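Local coordinates for protein cellulase (PDB 5E09) that probably hydrolyses internal beta-1,4-glucosidic bonds of cellulose, as a halophilic family 5 glycoside hydrolase that also carries carbohydrate-binding modules, at residues D202-L207 with A221-Y226; N258-T261 with P266-L269; I415-N420 with W425-Q430. All coordinates share one frame; numbering follows the deposited sequence.

Interaction 1: D202-L207 with A221-Y226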
loop_
_atom_site.group_PDB
_atom_site.type_symbol
_atom_site.label_atom_id
_atom_site.label_comp_id
_atom_site.label_asym_id
_atom_site.label_seq_id
_atom_site.Cartn_x
_atom_site.Cartn_y
_atom_site.Cartn_z
ATOM N N ASP A 202 23.420 0.778 -3.074
ATOM C CA ASP A 202 24.124 0.443 -4.307
ATOM C C ASP A 202 23.258 0.682 -5.543
ATOM O O ASP A 202 23.731 1.221 -6.555
ATOM C CB ASP A 202 24.605 -1.007 -4.285
ATOM C CG ASP A 202 25.394 -1.371 -5.531
ATOM O OD1 ASP A 202 26.470 -0.766 -5.756
ATOM O OD2 ASP A 202 24.941 -2.257 -6.287
ATOM N N LEU A 203 21.993 0.285 -5.461
ATOM C CA LEU A 203 21.050 0.535 -6.541
ATOM C C LEU A 203 20.871 2.039 -6.766
ATOM O O LEU A 203 20.890 2.526 -7.907
ATOM C CB LEU A 203 19.712 -0.132 -6.228
ATOM C CG LEU A 203 19.817 -1.612 -5.845
ATOM C CD1 LEU A 203 18.453 -2.194 -5.535
ATOM C CD2 LEU A 203 20.495 -2.417 -6.944
ATOM N N LEU A 204 20.721 2.775 -5.671
ATOM C CA LEU A 204 20.617 4.230 -5.744
ATOM C C LEU A 204 21.827 4.816 -6.462
ATOM O O LEU A 204 21.684 5.636 -7.376
ATOM C CB LEU A 204 20.482 4.839 -4.347
ATOM C CG LEU A 204 19.230 4.455 -3.556
ATOM C CD1 LEU A 204 19.259 5.086 -2.171
ATOM C CD2 LEU A 204 17.961 4.845 -4.311
ATOM N N ASN A 205 23.013 4.371 -6.059
ATOM C CA ASN A 205 24.257 4.844 -6.652
ATOM C C ASN A 205 24.333 4.575 -8.144
ATOM O O ASN A 205 24.775 5.427 -8.903
ATOM C CB ASN A 205 25.459 4.203 -5.962
ATOM C CG ASN A 205 25.701 4.767 -4.582
ATOM O OD1 ASN A 205 25.352 5.914 -4.302
ATOM N ND2 ASN A 205 26.290 3.961 -3.704
ATOM N N ARG A 206 23.900 3.393 -8.563
ATOM C CA ARG A 206 23.992 3.032 -9.973
ATOM C C ARG A 206 23.010 3.816 -10.835
ATOM O O ARG A 206 23.340 4.211 -11.964
ATOM C CB ARG A 206 23.779 1.532 -10.138
ATOM C CG ARG A 206 24.831 0.747 -9.388
ATOM C CD ARG A 206 24.811 -0.704 -9.736
ATOM N NE ARG A 206 25.942 -1.071 -10.580
ATOM C CZ ARG A 206 27.005 -1.739 -10.147
ATOM N NH1 ARG A 206 27.078 -2.121 -8.878
ATOM N NH2 ARG A 206 27.990 -2.034 -10.985
ATOM N N LEU A 207 21.809 4.053 -10.310
ATOM C CA LEU A 207 20.888 4.945 -11.010
ATOM C C LEU A 207 21.515 6.338 -11.125
ATOM O O LEU A 207 21.458 6.981 -12.179
ATOM C CB LEU A 207 19.543 5.017 -10.291
ATOM C CG LEU A 207 18.596 6.082 -10.843
ATOM C CD1 LEU A 207 18.316 5.837 -12.303
ATOM C CD2 LEU A 207 17.308 6.108 -10.050
ATOM N N ALA A 221 14.402 10.565 -10.811
ATOM C CA ALA A 221 14.604 9.241 -10.237
ATOM C C ALA A 221 13.289 8.726 -9.670
ATOM O O ALA A 221 12.511 9.501 -9.123
ATOM C CB ALA A 221 15.676 9.287 -9.155
ATOM N N THR A 222 13.022 7.431 -9.801
ATOM C CA THR A 222 11.835 6.894 -9.161
ATOM C C THR A 222 12.097 5.633 -8.352
ATOM O O THR A 222 12.872 4.758 -8.753
ATOM C CB THR A 222 10.718 6.591 -10.172
ATOM O OG1 THR A 222 9.572 6.105 -9.464
ATOM C CG2 THR A 222 11.154 5.550 -11.200
ATOM N N VAL A 223 11.442 5.551 -7.199
ATOM C CA VAL A 223 11.513 4.337 -6.395
ATOM C C VAL A 223 10.120 3.985 -5.891
ATOM O O VAL A 223 9.188 4.787 -6.005
ATOM C CB VAL A 223 12.488 4.476 -5.204
ATOM C CG1 VAL A 223 13.928 4.503 -5.697
ATOM C CG2 VAL A 223 12.181 5.719 -4.382
ATOM N N HIS A 224 9.988 2.775 -5.357
ATOM C CA HIS A 224 8.726 2.290 -4.815
ATOM C C HIS A 224 8.916 1.918 -3.354
ATOM O O HIS A 224 10.020 1.578 -2.940
ATOM C CB HIS A 224 8.214 1.081 -5.601
ATOM C CG HIS A 224 7.772 1.406 -6.992
ATOM N ND1 HIS A 224 7.351 0.440 -7.886
ATOM C CD2 HIS A 224 7.684 2.585 -7.650
ATOM C CE1 HIS A 224 7.027 1.011 -9.027
ATOM N NE2 HIS A 224 7.220 2.314 -8.915
ATOM N N TYR A 225 7.841 1.970 -2.575
ATOM C CA TYR A 225 7.929 1.639 -1.157
ATOM C C TYR A 225 6.607 1.106 -0.615
ATOM O O TYR A 225 5.563 1.718 -0.794
ATOM C CB TYR A 225 8.364 2.862 -0.350
ATOM C CG TYR A 225 8.681 2.529 1.083
ATOM C CD1 TYR A 225 9.878 1.906 1.414
ATOM C CD2 TYR A 225 7.785 2.821 2.104
ATOM C CE1 TYR A 225 10.179 1.591 2.717
ATOM C CE2 TYR A 225 8.078 2.508 3.416
ATOM C CZ TYR A 225 9.279 1.896 3.717
ATOM O OH TYR A 225 9.584 1.582 5.018
ATOM N N TYR A 226 6.660 -0.033 0.064
ATOM C CA TYR A 226 5.443 -0.691 0.525
ATOM C C TYR A 226 5.517 -1.062 1.993
ATOM O O TYR A 226 4.740 -1.881 2.475
ATOM C CB TYR A 226 5.161 -1.931 -0.319
ATOM C CG TYR A 226 4.543 -1.588 -1.650
ATOM C CD1 TYR A 226 3.166 -1.427 -1.771
ATOM C CD2 TYR A 226 5.332 -1.402 -2.780
ATOM C CE1 TYR A 226 2.587 -1.097 -2.984
ATOM C CE2 TYR A 226 4.763 -1.069 -3.999
ATOM C CZ TYR A 226 3.389 -0.919 -4.094
ATOM O OH TYR A 226 2.810 -0.597 -5.302
#
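In Leu207, chi1 of 172° places CG opposite the backbone N, and chi2 of 59° leaves CD2 as the branch that prolongs the chain, carrying this methyl from helix 202-207 to Ala221 on the strand. Leu204, one turn earlier, is built the other way: its CG lies back beside its own N, CD1 continues the chain, and the side branch CD2 faces Val223. The contact therefore consists of two methyl-to-methyl meetings. Leu207 CD2 packs against Ala221 CB at 3.7 Å, the closer of the two, while Leu204 CD2 stands 4.3 Å from Val223 CG1. Ala221 and Val223 alternate with Thr222 along the strand, so both present their side chains to the helix. Thr222 turns the other way, its hydroxyl hydrogen-bonded to the backbone O of Val268. Helix and strand run nearly antiparallel, at 157°, with their axes 10.3 Å apart, as expected for the return half of a beta-alpha-beta crossover in a TIM barrel, here from strand 190-193 through helix 201-214 to strand 219-225. Phe260 of helix 243-261 packs on both leucines and extends the apolar layer. On the exposed side of the helix, Arg206 and Asp202 form a salt bridge whose hydrogen bond is long and weak. Further along the strand, His224 ND1 is hydrogen-bonded to Glu149 and Tyr226 OH to Glu271, at the barrel end where TIM-barrel active sites lie. With methyl groups carrying the contact, dispersion and the exclusion of water hold helix to strand, and directional bonding is left to the strand's sheet neighbours.

Interaction 2: N258-T261 with P266-L269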
loop_
_atom_site.group_PDB
_atom_site.type_symbol
_atom_site.label_atom_id
_atom_site.label_comp_id
_atom_site.label_asym_id
_atom_site.label_seq_id
_atom_site.Cartn_x
_atom_site.Cartn_y
_atom_site.Cartn_z
ATOM N N ASN A 258 19.704 11.822 0.433
ATOM C CA ASN A 258 21.133 12.100 0.309
ATOM C C ASN A 258 21.656 11.842 -1.097
ATOM O O ASN A 258 22.447 12.626 -1.630
ATOM C CB ASN A 258 21.939 11.266 1.304
ATOM C CG ASN A 258 21.547 11.537 2.737
ATOM O OD1 ASN A 258 21.055 12.621 3.067
ATOM N ND2 ASN A 258 21.760 10.551 3.604
ATOM N N THR A 259 21.213 10.746 -1.704
ATOM C CA THR A 259 21.739 10.385 -3.014
ATOM C C THR A 259 21.213 11.277 -4.138
ATOM O O THR A 259 21.979 11.696 -5.000
ATOM C CB THR A 259 21.433 8.919 -3.348
ATOM O OG1 THR A 259 21.999 8.081 -2.335
ATOM C CG2 THR A 259 22.027 8.543 -4.702
ATOM N N PHE A 260 19.918 11.580 -4.130
ATOM C CA PHE A 260 19.320 12.299 -5.254
ATOM C C PHE A 260 18.862 13.725 -4.932
ATOM O O PHE A 260 19.364 14.691 -5.514
ATOM C CB PHE A 260 18.136 11.513 -5.804
ATOM C CG PHE A 260 18.508 10.193 -6.405
ATOM C CD1 PHE A 260 19.192 10.133 -7.608
ATOM C CD2 PHE A 260 18.158 9.010 -5.779
ATOM C CE1 PHE A 260 19.532 8.918 -8.169
ATOM C CE2 PHE A 260 18.494 7.786 -6.340
ATOM C CZ PHE A 260 19.182 7.744 -7.533
ATOM N N THR A 261 17.893 13.850 -4.029
ATOM C CA THR A 261 17.288 15.148 -3.721
ATOM C C THR A 261 18.317 16.181 -3.239
ATOM O O THR A 261 18.236 17.353 -3.596
ATOM C CB THR A 261 16.175 14.998 -2.661
ATOM O OG1 THR A 261 15.109 14.202 -3.198
ATOM C CG2 THR A 261 15.619 16.354 -2.255
ATOM N N PRO A 266 15.438 15.235 -8.559
ATOM C CA PRO A 266 14.151 15.082 -7.879
ATOM C C PRO A 266 13.685 13.628 -7.882
ATOM O O PRO A 266 13.962 12.893 -8.832
ATOM C CB PRO A 266 13.219 15.962 -8.705
ATOM C CG PRO A 266 13.783 15.882 -10.082
ATOM C CD PRO A 266 15.281 15.789 -9.916
ATOM N N VAL A 267 12.983 13.228 -6.827
ATOM C CA VAL A 267 12.548 11.851 -6.672
ATOM C C VAL A 267 11.024 11.727 -6.702
ATOM O O VAL A 267 10.308 12.527 -6.095
ATOM C CB VAL A 267 13.084 11.249 -5.356
ATOM C CG1 VAL A 267 12.601 9.808 -5.176
ATOM C CG2 VAL A 267 14.603 11.321 -5.323
ATOM N N VAL A 268 10.542 10.733 -7.442
ATOM C CA VAL A 268 9.149 10.325 -7.391
ATOM C C VAL A 268 9.019 8.926 -6.777
ATOM O O VAL A 268 9.561 7.932 -7.293
ATOM C CB VAL A 268 8.490 10.330 -8.784
ATOM C CG1 VAL A 268 7.092 9.728 -8.705
ATOM C CG2 VAL A 268 8.428 11.750 -9.347
ATOM N N LEU A 269 8.324 8.870 -5.648
ATOM C CA LEU A 269 7.876 7.613 -5.080
ATOM C C LEU A 269 6.704 7.127 -5.932
ATOM O O LEU A 269 5.548 7.379 -5.612
ATOM C CB LEU A 269 7.470 7.791 -3.613
ATOM C CG LEU A 269 7.100 6.524 -2.845
ATOM C CD1 LEU A 269 8.237 5.519 -2.912
ATOM C CD2 LEU A 269 6.779 6.860 -1.403
HETATM O O HOH W 1 13.343 15.347 -4.633
#
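Val267 meets the last part of helix 243-261 with one of its two methyl groups. At the root of the side chain, CB already lies 4.2 Å from Thr261 OG1. From there CG2 leaves on the side of the residue's own backbone N, since chi1 of 179° gives the opposite position to CG1, and it reaches segment 258-261 at two points. One is Phe260 CB, 3.6 Å from Val267 CG2, a plain aliphatic contact; the other is Thr261 OG1, equally near, with the two side chains crossing at about a right angle. A short loop joins helix 243-261 to strand 267-272 at the N-terminal end of the strands of the TIM barrel, the end remote from where active sites of this fold lie. A water spans the two segments beside this loop: it accepts the N-H of Val267 at 3.1 Å from Val267 N, and lies 2.5 Å from Thr261 OG1, a distance short enough to be doubtful in detail. Thr261 OG1 stands beside its own backbone N (chi1 -64°), and from that position it faces both the valine methyl and the water. The Phe260 ring runs on past Val267 to pack on Ala221 and Ile265, and Thr259 CG2 caps the middle of one of its faces, 3.9 Å from the ring plane. Pro266 points its ring away from segment 258-261 and packs on helix 9-15.

Interaction 3: I415-N420 with W425-Q430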
loop_
_atom_site.group_PDB
_atom_site.type_symbol
_atom_site.label_atom_id
_atom_site.label_comp_id
_atom_site.label_asym_id
_atom_site.label_seq_id
_atom_site.Cartn_x
_atom_site.Cartn_y
_atom_site.Cartn_z
ATOM N N ILE A 415 -16.216 8.134 19.208
ATOM C CA ILE A 415 -15.786 9.381 19.821
ATOM C C ILE A 415 -14.737 10.050 18.949
ATOM O O ILE A 415 -13.651 9.509 18.745
ATOM C CB ILE A 415 -15.210 9.155 21.229
ATOM C CG1 ILE A 415 -16.206 8.375 22.094
ATOM C CG2 ILE A 415 -14.839 10.487 21.875
ATOM C CD1 ILE A 415 -15.649 7.953 23.437
ATOM N N THR A 416 -15.072 11.232 18.446
ATOM C CA THR A 416 -14.219 11.973 17.528
ATOM C C THR A 416 -13.366 13.016 18.248
ATOM O O THR A 416 -13.889 13.968 18.824
ATOM C CB THR A 416 -15.064 12.681 16.447
ATOM O OG1 THR A 416 -15.895 11.720 15.777
ATOM C CG2 THR A 416 -14.169 13.392 15.439
ATOM N N ALA A 417 -12.052 12.830 18.219
ATOM C CA ALA A 417 -11.123 13.804 18.772
ATOM C C ALA A 417 -10.754 14.833 17.719
ATOM O O ALA A 417 -10.367 14.487 16.593
ATOM C CB ALA A 417 -9.874 13.120 19.314
ATOM N N GLN A 418 -10.889 16.097 18.104
ATOM C CA GLN A 418 -10.646 17.230 17.227
ATOM C C GLN A 418 -9.407 17.982 17.677
ATOM O O GLN A 418 -9.136 18.098 18.870
ATOM C CB GLN A 418 -11.851 18.164 17.217
ATOM C CG GLN A 418 -13.171 17.462 16.969
ATOM C CD GLN A 418 -14.367 18.374 17.190
ATOM O OE1 GLN A 418 -14.505 19.002 18.245
ATOM N NE2 GLN A 418 -15.238 18.457 16.188
ATOM N N PHE A 419 -8.661 18.501 16.713
ATOM C CA PHE A 419 -7.373 19.113 16.996
ATOM C C PHE A 419 -7.253 20.452 16.285
ATOM O O PHE A 419 -7.976 20.716 15.323
ATOM C CB PHE A 419 -6.232 18.171 16.582
ATOM C CG PHE A 419 -6.256 16.851 17.299
ATOM C CD1 PHE A 419 -6.963 15.778 16.783
ATOM C CD2 PHE A 419 -5.595 16.693 18.508
ATOM C CE1 PHE A 419 -6.998 14.569 17.458
ATOM C CE2 PHE A 419 -5.635 15.486 19.188
ATOM C CZ PHE A 419 -6.332 14.426 18.662
ATOM N N ASN A 420 -6.345 21.298 16.763
ATOM C CA ASN A 420 -6.179 22.619 16.172
ATOM C C ASN A 420 -5.707 22.516 14.729
ATOM O O ASN A 420 -5.961 23.408 13.920
ATOM C CB ASN A 420 -5.215 23.481 17.000
ATOM C CG ASN A 420 -3.859 22.837 17.198
ATOM O OD1 ASN A 420 -3.688 21.636 16.990
ATOM N ND2 ASN A 420 -2.883 23.638 17.622
ATOM N N TRP A 425 -9.349 12.284 14.856
ATOM C CA TRP A 425 -9.061 10.891 15.163
ATOM C C TRP A 425 -10.322 10.229 15.695
ATOM O O TRP A 425 -10.984 10.778 16.567
ATOM C CB TRP A 425 -7.913 10.778 16.171
ATOM C CG TRP A 425 -7.501 9.362 16.469
ATOM C CD1 TRP A 425 -7.918 8.590 17.518
ATOM C CD2 TRP A 425 -6.591 8.551 15.713
ATOM N NE1 TRP A 425 -7.323 7.354 17.462
ATOM C CE2 TRP A 425 -6.503 7.301 16.358
ATOM C CE3 TRP A 425 -5.838 8.759 14.549
ATOM C CZ2 TRP A 425 -5.696 6.259 15.883
ATOM C CZ3 TRP A 425 -5.036 7.722 14.074
ATOM C CH2 TRP A 425 -4.976 6.491 14.741
ATOM N N HIS A 426 -10.665 9.055 15.175
ATOM C CA HIS A 426 -11.924 8.422 15.548
ATOM C C HIS A 426 -11.733 7.188 16.410
ATOM O O HIS A 426 -11.288 6.148 15.935
ATOM C CB HIS A 426 -12.725 8.054 14.299
ATOM C CG HIS A 426 -13.024 9.225 13.420
ATOM N ND1 HIS A 426 -12.112 9.728 12.519
ATOM C CD2 HIS A 426 -14.120 10.015 13.330
ATOM C CE1 HIS A 426 -12.639 10.768 11.899
ATOM N NE2 HIS A 426 -13.856 10.964 12.373
ATOM N N PHE A 427 -12.090 7.307 17.682
ATOM C CA PHE A 427 -12.117 6.158 18.577
ATOM C C PHE A 427 -13.389 5.346 18.390
ATOM O O PHE A 427 -14.495 5.886 18.458
ATOM C CB PHE A 427 -12.014 6.601 20.036
ATOM C CG PHE A 427 -10.721 7.279 20.373
ATOM C CD1 PHE A 427 -9.544 6.551 20.457
ATOM C CD2 PHE A 427 -10.683 8.638 20.615
ATOM C CE1 PHE A 427 -8.347 7.172 20.772
ATOM C CE2 PHE A 427 -9.491 9.268 20.934
ATOM C CZ PHE A 427 -8.323 8.535 21.010
ATOM N N GLN A 428 -13.226 4.049 18.158
ATOM C CA GLN A 428 -14.346 3.120 18.172
ATOM C C GLN A 428 -14.536 2.613 19.601
ATOM O O GLN A 428 -13.632 2.005 20.174
ATOM C CB GLN A 428 -14.102 1.949 17.209
ATOM C CG GLN A 428 -13.554 2.359 15.842
ATOM C CD GLN A 428 -14.590 3.039 14.961
ATOM O OE1 GLN A 428 -15.701 2.537 14.785
ATOM N NE2 GLN A 428 -14.226 4.184 14.393
ATOM N N LEU A 429 -15.698 2.880 20.184
ATOM C CA LEU A 429 -15.993 2.424 21.540
ATOM C C LEU A 429 -16.556 1.004 21.494
ATOM O O LEU A 429 -17.739 0.799 21.214
ATOM C CB LEU A 429 -16.968 3.384 22.227
ATOM C CG LEU A 429 -17.424 3.088 23.657
ATOM C CD1 LEU A 429 -16.243 2.799 24.571
ATOM C CD2 LEU A 429 -18.234 4.259 24.191
ATOM N N GLN A 430 -15.691 0.026 21.760
ATOM C CA GLN A 430 -16.056 -1.383 21.646
ATOM C C GLN A 430 -16.530 -1.984 22.969
ATOM O O GLN A 430 -15.766 -2.048 23.932
ATOM C CB GLN A 430 -14.864 -2.203 21.127
ATOM C CG GLN A 430 -14.290 -1.755 19.788
ATOM C CD GLN A 430 -15.289 -1.870 18.650
ATOM O OE1 GLN A 430 -15.695 -0.866 18.067
ATOM N NE2 GLN A 430 -15.689 -3.093 18.330
#
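Thr416 and His426 lie side by side and point the same way from a non-hydrogen-bonded pair of this antiparallel hairpin. The imidazole brings CD2 to 3.5 Å from Thr416 OG1, and His426 NE2 is 3.9 Å from Thr416 CG2, so both branches of the threonine lie beside the CD2 and NE2 atoms, with OG1 oblique to the ring. On the other face of the sheet the side chains are apolar. Trp425 has CG opposite its backbone N (chi1 -176°), which swings the indole away from strand 415-419 and toward its strand neighbour Phe427: the indole CD1 lies over a face of the phenyl ring near its border, 3.5 Å from the plane. Phe427 in turn offers CE2 to Ala417 CB at 4.2 Å. Phe419 meets Trp425 with its ring edge, CE1 being 4.1 Å from Trp425 CB. Four backbone hydrogen bonds join Ile415 with Phe427 and Ala417 with Trp425, the straightest being Ala417 N to Trp425 O at 162°. The hairpin belongs to the X2 carbohydrate-binding module, whose sequence family falls in the E-set clan of immunoglobulin-like beta folds. Strand 370-375 borders it on the side of 410-419, and strand 347-351, parallel to 425-432, on the other, with Leu373 and Ile348 packing on the apolar face.

Interactions 1 and 2 belong to one barrel and lie in the buried layer between its strands and surrounding helices. Their strands are neighbours in the sheet, probably hydrogen-bonded through Ala221 O and Val268 N, and Phe260 joins the two contacts, so helices 201-214 and 243-261 share one apolar layer. Both pack helix on strand through aliphatic groups, but interaction 2 sits beside a short loop, where a hydroxyl and a water take part. Interaction 3 lies about 38 and 36 Å from them, centre to centre, in a different module. It joins strand to strand, buries the most surface, and rests on backbone hydrogen bonds, with an apolar buried face and a partly exposed one carrying Thr416 and His426.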